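PDB 7BR2: lipolytic enzyme, G-D-S-L family from Bacteroides thetaiotaomicron, which is a gut microbial serine esterase of the SGNH (GDSL) hydrolase family that metabolises the drug diltiazem. Local coordinates for residues 246-254 against 262-270; 296-304 against 336-345. All blocks are in the same frame, centred on the assembly; numbering follows the deposited sequence.

Contact 1 (246-254 against 262-270); sequences AEGCTISNI and SFDYLAEAL
Thr250 and Leu266 form a hydrogen-bonded pair in an antiparallel beta hairpin, whose strands 249-254 and 262-267 run at 169° to each other. Ser252 and Asp264 repeat the pattern two residues on. Thr250 N reaches Leu266 O at 2.9 Å, and Asp264 N reaches Ser252 O at 2.8 Å on a nearly straight bond. Beyond this pair Asn253 is an extra residue: the register slips so that Ile254 comes beside Phe263, and ND2 of Asn253 makes a weak bond to OD2 of Asp264.

The face bearing Cys249, Ile251 and Tyr265 is turned inward, where Tyr265 also meets Ala232 and Met234 of strand 232-237. CB of Cys249 sits 3.6 Å from CE1 of Tyr265, with its sulfur at the ring edge. Ile251 brings CD1 to the same edge and, at 3.8 Å, to CE2 of Phe263, bridging the two rings.

Glu268 closes this end of the ladder with its backbone N, and its side chain folds back against Gly248. Its N donates to Gly248 O at 3.0 Å. With CG beside the backbone N (chi1 -62°), CB and CG both touch that carbonyl oxygen, CG at 3.6 Å from Gly248 O. The extended chain then carries CD up to Gly248 CA, which both carboxylate oxygens also touch, OE1 at 3.7 Å; here the backbone has the positive phi (68°) that glycine accepts readily. On the Thr250 and Leu266 face, a water donates to Leu266 O at 2.7 Å and also hydrogen-bonds with Thr250 OG1.

Contact 2 (296-304 against 336-345); sequences FMEEMNTEL and NLAAESKTPQ
The carboxamide of Asn336 meets Asn301 and Glu303 in two different ways, in its plane and from its faces. At the nitrogen end ND2 sends an N-H, almost in the amide plane, to Asn301 O at 2.9 Å. At the oxygen end two backbone donors arrive from opposite faces: Glu303 N at 2.8 Å from Asn336 OD1 on one, and Ala338 N at 3.0 Å from the same oxygen on the other, the latter 60° out of the plane. This second bond makes an Asx turn. The side chain extends across because CG is anti to the backbone N (chi1 -173°), while Leu337 N adds a bond of 2.7 Å to Glu303 O just past the antiparallel pair of Leu304 and Asn336. With a leucine in its place, Glu303 N and Ala338 N would probably lose their shared acceptor and Asn301 O its donor.

Around this amide, Ala338 CB presses to 3.1 Å from Asn301 O, and the bent Met297 chain crosses Asn336 to bring CE 3.8 Å from Ala339 CB.

A second pair of flat groups lies further along. The Gln345 amide and Glu303 carboxylate come from opposite directions with planes 61° apart, and NE2 of Gln345 meets OE2 of Glu303 at 2.7 Å from above the carboxylate plane. OE2 is also hydrogen-bonded to Tyr265 OH. The other oxygen, OE1, accepts from a water 2.8 Å away that also bonds Leu337 O and Thr343 OG1. Buried among neutral partners, a negative charge on this carboxylate would probably be stabilised largely by hydrogen bonds, from Gln345 and Tyr265 at OE2 and the water at OE1.

In the fold
Contact 1 and contact 2 show how neighbouring sheets can be joined by a buried polar pair with packing beside it. Their centres lie about 15 Å apart, yet they touch directly: Tyr265 OH of contact 1 comes 2.5 Å from Glu303 OE2 of contact 2, a probable hydrogen bond. Beside it, Tyr265 CE2 packs 3.7 Å from Gln345 NE2, and Leu270 CD2 reaches Gln345 CB at 4.0 Å. The hairpin of contact 1 belongs to the antiparallel sheet, whereas segments 296-304 and 336-345 reach the mixed sheet, which also includes residues 246-247. Neither contact contributes a member of the probable Ser28-His207-Asp204 catalytic triad.

Contact 1 (246-254 against 262-270)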
ATOM      1  N   ALA A 246     -10.009  27.958   4.155  1.00 44.87           N
ATOM      2  CA  ALA A 246     -10.484  27.127   3.060  1.00 42.87           C
ATOM      3  C   ALA A 246      -9.260  26.513   2.375  1.00 45.67           C
ATOM      4  O   ALA A 246      -8.911  26.833   1.238  1.00 44.07           O
ATOM      5  CB  ALA A 246     -11.342  27.931   2.082  1.00 38.35           C
ATOM      6  N   GLU A 247      -8.572  25.636   3.105  1.00 38.64           N
ATOM      7  CA  GLU A 247      -7.372  24.974   2.622  1.00 39.57           C
ATOM      8  C   GLU A 247      -7.775  23.694   1.895  1.00 46.53           C
ATOM      9  O   GLU A 247      -8.500  22.854   2.451  1.00 43.24           O
ATOM     10  CB  GLU A 247      -6.431  24.668   3.790  1.00 45.45           C
ATOM     11  CG  GLU A 247      -5.854  25.921   4.433  1.00 50.96           C
ATOM     12  CD  GLU A 247      -5.167  25.663   5.767  1.00 53.71           C
ATOM     13  OE1 GLU A 247      -4.663  26.634   6.367  1.00 59.69           O
ATOM     14  OE2 GLU A 247      -5.210  24.517   6.260  1.00 57.55           O
ATOM     15  N   GLY A 248      -7.312  23.557   0.655  1.00 41.38           N
ATOM     16  CA  GLY A 248      -7.658  22.397  -0.134  1.00 40.82           C
ATOM     17  C   GLY A 248      -9.111  22.334  -0.524  1.00 43.15           C
ATOM     18  O   GLY A 248      -9.611  21.253  -0.841  1.00 41.12           O
ATOM     19  N   CYS A 249      -9.811  23.464  -0.505  1.00 42.99           N
ATOM     20  CA  CYS A 249     -11.219  23.473  -0.869  1.00 42.26           C
ATOM     21  C   CYS A 249     -11.648  24.893  -1.213  1.00 42.22           C
ATOM     22  O   CYS A 249     -10.888  25.856  -1.083  1.00 43.08           O
ATOM     23  CB  CYS A 249     -12.091  22.904   0.254  1.00 38.19           C
ATOM     24  SG  CYS A 249     -11.934  23.802   1.821  1.00 42.46           S
ATOM     25  N   THR A 250     -12.883  24.996  -1.683  1.00 38.97           N
ATOM     26  CA  THR A 250     -13.569  26.259  -1.897  1.00 38.80           C
ATOM     27  C   THR A 250     -14.845  26.238  -1.055  1.00 38.52           C
ATOM     28  O   THR A 250     -15.628  25.284  -1.140  1.00 36.65           O
ATOM     29  CB  THR A 250     -13.874  26.463  -3.385  1.00 46.18           C
ATOM     30  OG1 THR A 250     -12.643  26.557  -4.124  1.00 42.11           O
ATOM     31  CG2 THR A 250     -14.666  27.745  -3.598  1.00 44.93           C
ATOM     32  N   ILE A 251     -15.016  27.250  -0.192  1.00 43.06           N
ATOM     33  CA  ILE A 251     -16.244  27.452   0.580  1.00 38.62           C
ATOM     34  C   ILE A 251     -17.023  28.596  -0.054  1.00 42.29           C
ATOM     35  O   ILE A 251     -16.458  29.656  -0.347  1.00 40.18           O
ATOM     36  CB  ILE A 251     -15.944  27.762   2.062  1.00 41.49           C
ATOM     37  CG1 ILE A 251     -15.127  26.650   2.729  1.00 39.82           C
ATOM     38  CG2 ILE A 251     -17.243  28.031   2.841  1.00 32.40           C
ATOM     39  CD1 ILE A 251     -15.810  25.310   2.746  1.00 42.30           C
ATOM     40  N   SER A 252     -18.321  28.399  -0.266  1.00 38.46           N
ATOM     41  CA  SER A 252     -19.125  29.471  -0.839  1.00 37.62           C
ATOM     42  C   SER A 252     -20.572  29.307  -0.388  1.00 41.77           C
ATOM     43  O   SER A 252     -20.923  28.350   0.302  1.00 41.13           O
ATOM     44  CB  SER A 252     -18.996  29.511  -2.366  1.00 40.11           C
ATOM     45  OG  SER A 252     -19.554  28.360  -2.972  1.00 39.88           O
ATOM     46  N   ASN A 253     -21.408  30.272  -0.766  1.00 41.21           N
ATOM     47  CA  ASN A 253     -22.833  30.272  -0.441  1.00 46.27           C
ATOM     48  C   ASN A 253     -23.112  29.993   1.038  1.00 45.97           C
ATOM     49  O   ASN A 253     -24.036  29.259   1.393  1.00 46.54           O
ATOM     50  CB  ASN A 253     -23.554  29.247  -1.319  1.00 44.49           C
ATOM     51  CG  ASN A 253     -25.044  29.479  -1.389  1.00 53.43           C
ATOM     52  OD1 ASN A 253     -25.563  30.451  -0.849  1.00 59.54           O
ATOM     53  ND2 ASN A 253     -25.747  28.575  -2.052  1.00 56.24           N
ATOM     54  N   ILE A 254     -22.347  30.641   1.912  1.00 45.51           N
ATOM     55  CA  ILE A 254     -22.640  30.579   3.337  1.00 39.66           C
ATOM     56  C   ILE A 254     -23.958  31.296   3.591  1.00 47.13           C
ATOM     57  O   ILE A 254     -24.121  32.472   3.246  1.00 49.16           O
ATOM     58  CB  ILE A 254     -21.500  31.190   4.157  1.00 44.63           C
ATOM     59  CG1 ILE A 254     -20.161  30.596   3.712  1.00 47.11           C
ATOM     60  CG2 ILE A 254     -21.741  30.997   5.641  1.00 50.07           C
ATOM     61  CD1 ILE A 254     -18.981  31.027   4.544  1.00 50.19           C
ATOM     62  N   SER A 262     -25.546  26.849   6.567  1.00 48.82           N
ATOM     63  CA  SER A 262     -25.340  25.961   5.436  1.00 41.94           C
ATOM     64  C   SER A 262     -24.358  26.606   4.477  1.00 43.89           C
ATOM     65  O   SER A 262     -24.244  27.833   4.423  1.00 43.24           O
ATOM     66  CB  SER A 262     -26.665  25.650   4.738  1.00 39.22           C
ATOM     67  OG  SER A 262     -27.104  26.766   3.996  1.00 39.76           O
ATOM     68  N   PHE A 263     -23.608  25.772   3.763  1.00 34.81           N
ATOM     69  CA  PHE A 263     -22.705  26.301   2.752  1.00 43.03           C
ATOM     70  C   PHE A 263     -22.381  25.220   1.728  1.00 44.30           C
ATOM     71  O   PHE A 263     -22.747  24.050   1.877  1.00 42.98           O
ATOM     72  CB  PHE A 263     -21.427  26.864   3.383  1.00 37.18           C
ATOM     73  CG  PHE A 263     -20.709  25.897   4.270  1.00 39.34           C
ATOM     74  CD1 PHE A 263     -21.063  25.764   5.603  1.00 41.09           C
ATOM     75  CD2 PHE A 263     -19.653  25.141   3.785  1.00 42.47           C
ATOM     76  CE1 PHE A 263     -20.390  24.886   6.432  1.00 41.17           C
ATOM     77  CE2 PHE A 263     -18.975  24.258   4.606  1.00 40.85           C
ATOM     78  CZ  PHE A 263     -19.341  24.128   5.931  1.00 42.53           C
ATOM     79  N   ASP A 264     -21.695  25.647   0.672  1.00 40.87           N
ATOM     80  CA  ASP A 264     -21.239  24.784  -0.404  1.00 40.60           C
ATOM     81  C   ASP A 264     -19.748  24.540  -0.230  1.00 39.89           C
ATOM     82  O   ASP A 264     -18.971  25.488  -0.024  1.00 36.85           O
ATOM     83  CB  ASP A 264     -21.539  25.414  -1.764  1.00 36.21           C
ATOM     84  CG  ASP A 264     -23.024  25.374  -2.106  1.00 39.88           C
ATOM     85  OD1 ASP A 264     -23.776  24.613  -1.455  1.00 40.93           O
ATOM     86  OD2 ASP A 264     -23.453  26.123  -3.006  1.00 40.19           O
ATOM     87  N   TYR A 265     -19.378  23.259  -0.253  1.00 34.45           N
ATOM     88  CA  TYR A 265     -18.025  22.778  -0.012  1.00 39.58           C
ATOM     89  C   TYR A 265     -17.540  22.072  -1.273  1.00 37.08           C
ATOM     90  O   TYR A 265     -18.151  21.089  -1.703  1.00 35.50           O
ATOM     91  CB  TYR A 265     -18.046  21.827   1.188  1.00 36.00           C
ATOM     92  CG  TYR A 265     -16.835  20.950   1.407  1.00 34.09           C
ATOM     93  CD1 TYR A 265     -15.572  21.494   1.584  1.00 34.99           C
ATOM     94  CD2 TYR A 265     -16.968  19.576   1.458  1.00 30.47           C
ATOM     95  CE1 TYR A 265     -14.477  20.687   1.801  1.00 29.46           C
ATOM     96  CE2 TYR A 265     -15.880  18.759   1.673  1.00 29.67           C
ATOM     97  CZ  TYR A 265     -14.639  19.320   1.847  1.00 33.11           C
ATOM     98  OH  TYR A 265     -13.551  18.500   2.066  1.00 36.23           O
ATOM     99  N   LEU A 266     -16.477  22.574  -1.887  1.00 33.54           N
ATOM    100  CA  LEU A 266     -15.892  21.886  -3.035  1.00 36.89           C
ATOM    101  C   LEU A 266     -14.453  21.539  -2.677  1.00 35.24           C
ATOM    102  O   LEU A 266     -13.574  22.401  -2.703  1.00 35.07           O
ATOM    103  CB  LEU A 266     -15.979  22.720  -4.319  1.00 33.15           C
ATOM    104  CG  LEU A 266     -15.290  22.048  -5.524  1.00 39.35           C
ATOM    105  CD1 LEU A 266     -15.960  20.704  -5.891  1.00 39.57           C
ATOM    106  CD2 LEU A 266     -15.213  22.951  -6.748  1.00 36.69           C
ATOM    107  N   ALA A 267     -14.220  20.272  -2.353  1.00 36.49           N
ATOM    108  CA  ALA A 267     -12.891  19.806  -1.995  1.00 34.99           C
ATOM    109  C   ALA A 267     -12.074  19.534  -3.250  1.00 36.58           C
ATOM    110  O   ALA A 267     -12.626  19.289  -4.321  1.00 32.19           O
ATOM    111  CB  ALA A 267     -12.987  18.541  -1.146  1.00 30.41           C
ATOM    112  N   GLU A 268     -10.748  19.631  -3.118  1.00 37.92           N
ATOM    113  CA  GLU A 268      -9.852  19.207  -4.182  1.00 33.63           C
ATOM    114  C   GLU A 268      -9.580  17.717  -4.140  1.00 41.71           C
ATOM    115  O   GLU A 268      -9.155  17.144  -5.153  1.00 37.63           O
ATOM    116  CB  GLU A 268      -8.515  19.950  -4.101  1.00 31.82           C
ATOM    117  CG  GLU A 268      -8.632  21.450  -4.266  1.00 38.22           C
ATOM    118  CD  GLU A 268      -7.364  22.189  -3.879  1.00 42.82           C
ATOM    119  OE1 GLU A 268      -6.382  21.532  -3.456  1.00 44.96           O
ATOM    120  OE2 GLU A 268      -7.364  23.436  -3.970  1.00 50.13           O
ATOM    121  N   ALA A 269      -9.799  17.081  -2.996  1.00 33.44           N
ATOM    122  CA  ALA A 269      -9.484  15.679  -2.830  1.00 33.67           C
ATOM    123  C   ALA A 269     -10.601  15.031  -2.033  1.00 37.49           C
ATOM    124  O   ALA A 269     -11.373  15.707  -1.350  1.00 32.61           O
ATOM    125  CB  ALA A 269      -8.131  15.488  -2.137  1.00 38.67           C
ATOM    126  N   LEU A 270     -10.677  13.718  -2.134  1.00 32.85           N
ATOM    127  CA  LEU A 270     -11.604  12.902  -1.368  1.00 30.20           C
ATOM    128  C   LEU A 270     -10.915  12.370  -0.117  1.00 32.50           C
ATOM    129  O   LEU A 270      -9.683  12.375  -0.033  1.00 30.62           O
ATOM    130  CB  LEU A 270     -12.116  11.731  -2.226  1.00 34.53           C
ATOM    131  CG  LEU A 270     -12.941  12.065  -3.473  1.00 34.08           C
ATOM    132  CD1 LEU A 270     -13.282  10.791  -4.261  1.00 34.13           C
ATOM    133  CD2 LEU A 270     -14.203  12.837  -3.106  1.00 25.75           C
TER
HETATM  134  O   HOH W   1      -9.551  18.533  -0.416  1.00 35.37           O
HETATM  135  O   HOH W   2     -11.890  23.491  -4.535  1.00 41.48           O

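Contact 2 (296-304 against 336-345)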
ATOM      1  N   PHE A 296      -2.630   7.475  11.687  1.00 45.45           N
ATOM      2  CA  PHE A 296      -2.948   7.618  10.267  1.00 44.75           C
ATOM      3  C   PHE A 296      -4.017   8.679  10.043  1.00 39.38           C
ATOM      4  O   PHE A 296      -3.913   9.486   9.112  1.00 39.19           O
ATOM      5  CB  PHE A 296      -3.389   6.296   9.637  1.00 39.11           C
ATOM      6  CG  PHE A 296      -3.696   6.432   8.170  1.00 34.67           C
ATOM      7  CD1 PHE A 296      -2.665   6.512   7.240  1.00 34.11           C
ATOM      8  CD2 PHE A 296      -4.997   6.548   7.719  1.00 38.96           C
ATOM      9  CE1 PHE A 296      -2.926   6.679   5.893  1.00 33.94           C
ATOM     10  CE2 PHE A 296      -5.267   6.703   6.354  1.00 35.90           C
ATOM     11  CZ  PHE A 296      -4.229   6.774   5.450  1.00 33.40           C
ATOM     12  N   MET A 297      -5.076   8.657  10.855  1.00 40.74           N
ATOM     13  CA  MET A 297      -6.141   9.647  10.726  1.00 38.56           C
ATOM     14  C   MET A 297      -5.608  11.060  10.910  1.00 41.97           C
ATOM     15  O   MET A 297      -5.955  11.969  10.145  1.00 44.30           O
ATOM     16  CB  MET A 297      -7.235   9.342  11.742  1.00 41.65           C
ATOM     17  CG  MET A 297      -7.920   8.028  11.473  1.00 41.55           C
ATOM     18  SD  MET A 297      -8.531   7.924   9.780  1.00 44.10           S
ATOM     19  CE  MET A 297      -9.988   8.964   9.915  1.00 32.92           C
ATOM     20  N   GLU A 298      -4.762  11.263  11.921  1.00 41.44           N
ATOM     21  CA  GLU A 298      -4.259  12.604  12.210  1.00 41.49           C
ATOM     22  C   GLU A 298      -3.271  13.088  11.147  1.00 45.37           C
ATOM     23  O   GLU A 298      -3.279  14.271  10.774  1.00 40.81           O
ATOM     24  CB  GLU A 298      -3.606  12.625  13.597  1.00 42.09           C
ATOM     25  CG  GLU A 298      -4.532  12.223  14.734  1.00 43.46           C
ATOM     26  CD  GLU A 298      -4.521  10.726  14.997  1.00 52.03           C
ATOM     27  OE1 GLU A 298      -4.434   9.944  14.020  1.00 49.75           O
ATOM     28  OE2 GLU A 298      -4.597  10.333  16.182  1.00 59.77           O
ATOM     29  N   GLU A 299      -2.402  12.203  10.651  1.00 40.46           N
ATOM     30  CA  GLU A 299      -1.351  12.669   9.753  1.00 45.31           C
ATOM     31  C   GLU A 299      -1.763  12.665   8.285  1.00 39.66           C
ATOM     32  O   GLU A 299      -1.255  13.489   7.509  1.00 37.77           O
ATOM     33  CB  GLU A 299      -0.081  11.828   9.927  1.00 41.33           C
ATOM     34  CG  GLU A 299       0.571  12.037  11.279  1.00 49.23           C
ATOM     35  CD  GLU A 299       1.867  11.277  11.467  1.00 49.70           C
ATOM     36  OE1 GLU A 299       2.456  10.829  10.462  1.00 51.14           O
ATOM     37  OE2 GLU A 299       2.291  11.111  12.629  1.00 55.27           O
ATOM     38  N   MET A 300      -2.683  11.782   7.887  1.00 36.71           N
ATOM     39  CA  MET A 300      -2.977  11.595   6.469  1.00 40.68           C
ATOM     40  C   MET A 300      -4.449  11.493   6.119  1.00 35.14           C
ATOM     41  O   MET A 300      -4.762  11.424   4.929  1.00 36.86           O
ATOM     42  CB  MET A 300      -2.275  10.347   5.925  1.00 33.34           C
ATOM     43  CG  MET A 300      -0.786  10.482   5.837  1.00 40.12           C
ATOM     44  SD  MET A 300      -0.014   9.027   5.105  1.00 42.74           S
ATOM     45  CE  MET A 300       1.707   9.437   5.412  1.00 38.27           C
ATOM     46  N   ASN A 301      -5.360  11.450   7.078  1.00 37.70           N
ATOM     47  CA  ASN A 301      -6.773  11.355   6.755  1.00 35.60           C
ATOM     48  C   ASN A 301      -7.579  12.332   7.589  1.00 32.97           C
ATOM     49  O   ASN A 301      -8.544  11.964   8.256  1.00 33.84           O
ATOM     50  CB  ASN A 301      -7.296   9.934   6.922  1.00 35.42           C
ATOM     51  CG  ASN A 301      -8.440   9.641   5.980  1.00 30.97           C
ATOM     52  OD1 ASN A 301      -8.698  10.409   5.053  1.00 30.95           O
ATOM     53  ND2 ASN A 301      -9.156   8.556   6.231  1.00 33.71           N
ATOM     54  N   THR A 302      -7.201  13.614   7.540  1.00 41.01           N
ATOM     55  CA  THR A 302      -7.909  14.679   8.251  1.00 39.67           C
ATOM     56  C   THR A 302      -8.605  15.608   7.253  1.00 37.91           C
ATOM     57  O   THR A 302      -7.949  16.386   6.548  1.00 39.84           O
ATOM     58  CB  THR A 302      -6.946  15.456   9.146  1.00 36.47           C
ATOM     59  OG1 THR A 302      -6.490  14.597  10.196  1.00 42.55           O
ATOM     60  CG2 THR A 302      -7.640  16.658   9.758  1.00 40.90           C
ATOM     61  N   GLU A 303      -9.933  15.532   7.218  1.00 38.12           N
ATOM     62  CA  GLU A 303     -10.793  16.430   6.453  1.00 34.67           C
ATOM     63  C   GLU A 303     -11.553  17.264   7.483  1.00 34.80           C
ATOM     64  O   GLU A 303     -12.682  16.944   7.877  1.00 32.39           O
ATOM     65  CB  GLU A 303     -11.744  15.628   5.529  1.00 29.07           C
ATOM     66  CG  GLU A 303     -12.589  16.486   4.604  1.00 29.19           C
ATOM     67  CD  GLU A 303     -13.634  15.690   3.820  1.00 36.58           C
ATOM     68  OE1 GLU A 303     -13.827  14.479   4.088  1.00 31.47           O
ATOM     69  OE2 GLU A 303     -14.263  16.288   2.919  1.00 32.91           O
ATOM     70  N   LEU A 304     -10.925  18.351   7.926  1.00 41.59           N
ATOM     71  CA  LEU A 304     -11.350  19.027   9.148  1.00 41.71           C
ATOM     72  C   LEU A 304     -12.445  20.049   8.865  1.00 35.76           C
ATOM     73  O   LEU A 304     -12.283  20.927   8.012  1.00 39.05           O
ATOM     74  CB  LEU A 304     -10.162  19.701   9.832  1.00 37.00           C
ATOM     75  CG  LEU A 304     -10.445  20.059  11.296  1.00 41.53           C
ATOM     76  CD1 LEU A 304     -10.557  18.817  12.193  1.00 38.16           C
ATOM     77  CD2 LEU A 304      -9.391  21.019  11.835  1.00 43.50           C
ATOM     78  N   ASN A 336     -13.398  15.749  12.276  1.00 40.78           N
ATOM     79  CA  ASN A 336     -12.789  15.109  11.113  1.00 43.02           C
ATOM     80  C   ASN A 336     -13.875  14.453  10.262  1.00 38.80           C
ATOM     81  O   ASN A 336     -14.445  13.424  10.646  1.00 32.06           O
ATOM     82  CB  ASN A 336     -11.740  14.087  11.545  1.00 37.97           C
ATOM     83  CG  ASN A 336     -10.964  13.536  10.376  1.00 38.01           C
ATOM     84  OD1 ASN A 336     -11.124  14.000   9.240  1.00 33.70           O
ATOM     85  ND2 ASN A 336     -10.083  12.575  10.649  1.00 34.30           N
ATOM     86  N   LEU A 337     -14.180  15.057   9.113  1.00 38.66           N
ATOM     87  CA  LEU A 337     -15.159  14.442   8.221  1.00 36.49           C
ATOM     88  C   LEU A 337     -14.648  13.123   7.636  1.00 32.87           C
ATOM     89  O   LEU A 337     -15.451  12.249   7.303  1.00 35.47           O
ATOM     90  CB  LEU A 337     -15.539  15.406   7.100  1.00 35.48           C
ATOM     91  CG  LEU A 337     -16.236  16.693   7.533  1.00 37.09           C
ATOM     92  CD1 LEU A 337     -16.613  17.502   6.306  1.00 27.82           C
ATOM     93  CD2 LEU A 337     -17.452  16.362   8.386  1.00 35.32           C
ATOM     94  N   ALA A 338     -13.327  12.944   7.530  1.00 32.22           N
ATOM     95  CA  ALA A 338     -12.774  11.698   7.004  1.00 32.90           C
ATOM     96  C   ALA A 338     -12.993  10.487   7.912  1.00 40.67           C
ATOM     97  O   ALA A 338     -12.745   9.359   7.470  1.00 32.71           O
ATOM     98  CB  ALA A 338     -11.283  11.862   6.737  1.00 31.48           C
ATOM     99  N   ALA A 339     -13.424  10.679   9.161  1.00 38.41           N
ATOM    100  CA  ALA A 339     -13.774   9.571  10.043  1.00 35.05           C
ATOM    101  C   ALA A 339     -15.271   9.287  10.056  1.00 40.24           C
ATOM    102  O   ALA A 339     -15.720   8.378  10.768  1.00 44.72           O
ATOM    103  CB  ALA A 339     -13.287   9.848  11.471  1.00 36.04           C
ATOM    104  N   GLU A 340     -16.053  10.023   9.277  1.00 38.09           N
ATOM    105  CA  GLU A 340     -17.506   9.885   9.252  1.00 41.03           C
ATOM    106  C   GLU A 340     -17.875   9.164   7.956  1.00 44.71           C
ATOM    107  O   GLU A 340     -17.983   9.791   6.897  1.00 45.11           O
ATOM    108  CB  GLU A 340     -18.167  11.258   9.353  1.00 36.29           C
ATOM    109  CG  GLU A 340     -17.749  12.041  10.587  1.00 37.22           C
ATOM    110  CD  GLU A 340     -18.090  11.309  11.873  1.00 40.28           C
ATOM    111  OE1 GLU A 340     -19.116  10.595  11.894  1.00 36.87           O
ATOM    112  OE2 GLU A 340     -17.333  11.445  12.859  1.00 39.27           O
ATOM    113  N   SER A 341     -18.059   7.844   8.037  1.00 38.79           N
ATOM    114  CA  SER A 341     -18.280   7.042   6.835  1.00 43.69           C
ATOM    115  C   SER A 341     -19.595   7.372   6.134  1.00 37.21           C
ATOM    116  O   SER A 341     -19.816   6.913   5.008  1.00 38.14           O
ATOM    117  CB  SER A 341     -18.225   5.553   7.188  1.00 30.75           C
ATOM    118  OG  SER A 341     -19.466   5.137   7.727  1.00 40.67           O
ATOM    119  N   LYS A 342     -20.471   8.139   6.767  1.00 35.77           N
ATOM    120  CA  LYS A 342     -21.752   8.445   6.152  1.00 39.28           C
ATOM    121  C   LYS A 342     -21.709   9.627   5.189  1.00 32.43           C
ATOM    122  O   LYS A 342     -22.716   9.879   4.521  1.00 31.63           O
ATOM    123  CB  LYS A 342     -22.791   8.705   7.235  1.00 41.48           C
ATOM    124  CG  LYS A 342     -23.119   7.490   8.078  1.00 46.71           C
ATOM    125  CD  LYS A 342     -24.101   7.888   9.169  1.00 53.32           C
ATOM    126  CE  LYS A 342     -24.338   6.787  10.188  1.00 54.93           C
ATOM    127  NZ  LYS A 342     -25.797   6.518  10.401  1.00 57.60           N
ATOM    128  N   THR A 343     -20.596  10.360   5.097  1.00 33.86           N
ATOM    129  CA  THR A 343     -20.575  11.501   4.186  1.00 34.43           C
ATOM    130  C   THR A 343     -20.625  11.012   2.743  1.00 36.23           C
ATOM    131  O   THR A 343     -20.153   9.909   2.431  1.00 32.66           O
ATOM    132  CB  THR A 343     -19.340  12.385   4.380  1.00 36.57           C
ATOM    133  OG1 THR A 343     -18.184  11.783   3.792  1.00 32.00           O
ATOM    134  CG2 THR A 343     -19.086  12.650   5.870  1.00 39.33           C
ATOM    135  N   PRO A 344     -21.203  11.811   1.847  1.00 38.52           N
ATOM    136  CA  PRO A 344     -21.236  11.412   0.433  1.00 33.75           C
ATOM    137  C   PRO A 344     -19.859  11.251  -0.170  1.00 30.76           C
ATOM    138  O   PRO A 344     -19.647  10.311  -0.941  1.00 35.04           O
ATOM    139  CB  PRO A 344     -22.028  12.546  -0.227  1.00 32.71           C
ATOM    140  CG  PRO A 344     -22.880  13.070   0.889  1.00 41.81           C
ATOM    141  CD  PRO A 344     -21.999  13.012   2.100  1.00 31.44           C
ATOM    142  N   GLN A 345     -18.910  12.126   0.179  1.00 30.31           N
ATOM    143  CA  GLN A 345     -17.560  12.000  -0.350  1.00 28.61           C
ATOM    144  C   GLN A 345     -16.867  10.748   0.180  1.00 33.74           C
ATOM    145  O   GLN A 345     -16.017  10.174  -0.511  1.00 32.44           O
ATOM    146  CB  GLN A 345     -16.715  13.246  -0.042  1.00 30.91           C
ATOM    147  CG  GLN A 345     -16.458  13.542   1.440  1.00 32.49           C
ATOM    148  CD  GLN A 345     -17.390  14.602   2.042  1.00 34.35           C
ATOM    149  OE1 GLN A 345     -18.592  14.635   1.764  1.00 32.78           O
ATOM    150  NE2 GLN A 345     -16.834  15.439   2.918  1.00 31.46           N
TER
HETATM  151  O   HOH W   3     -15.385  12.193   4.677  1.00 40.07           O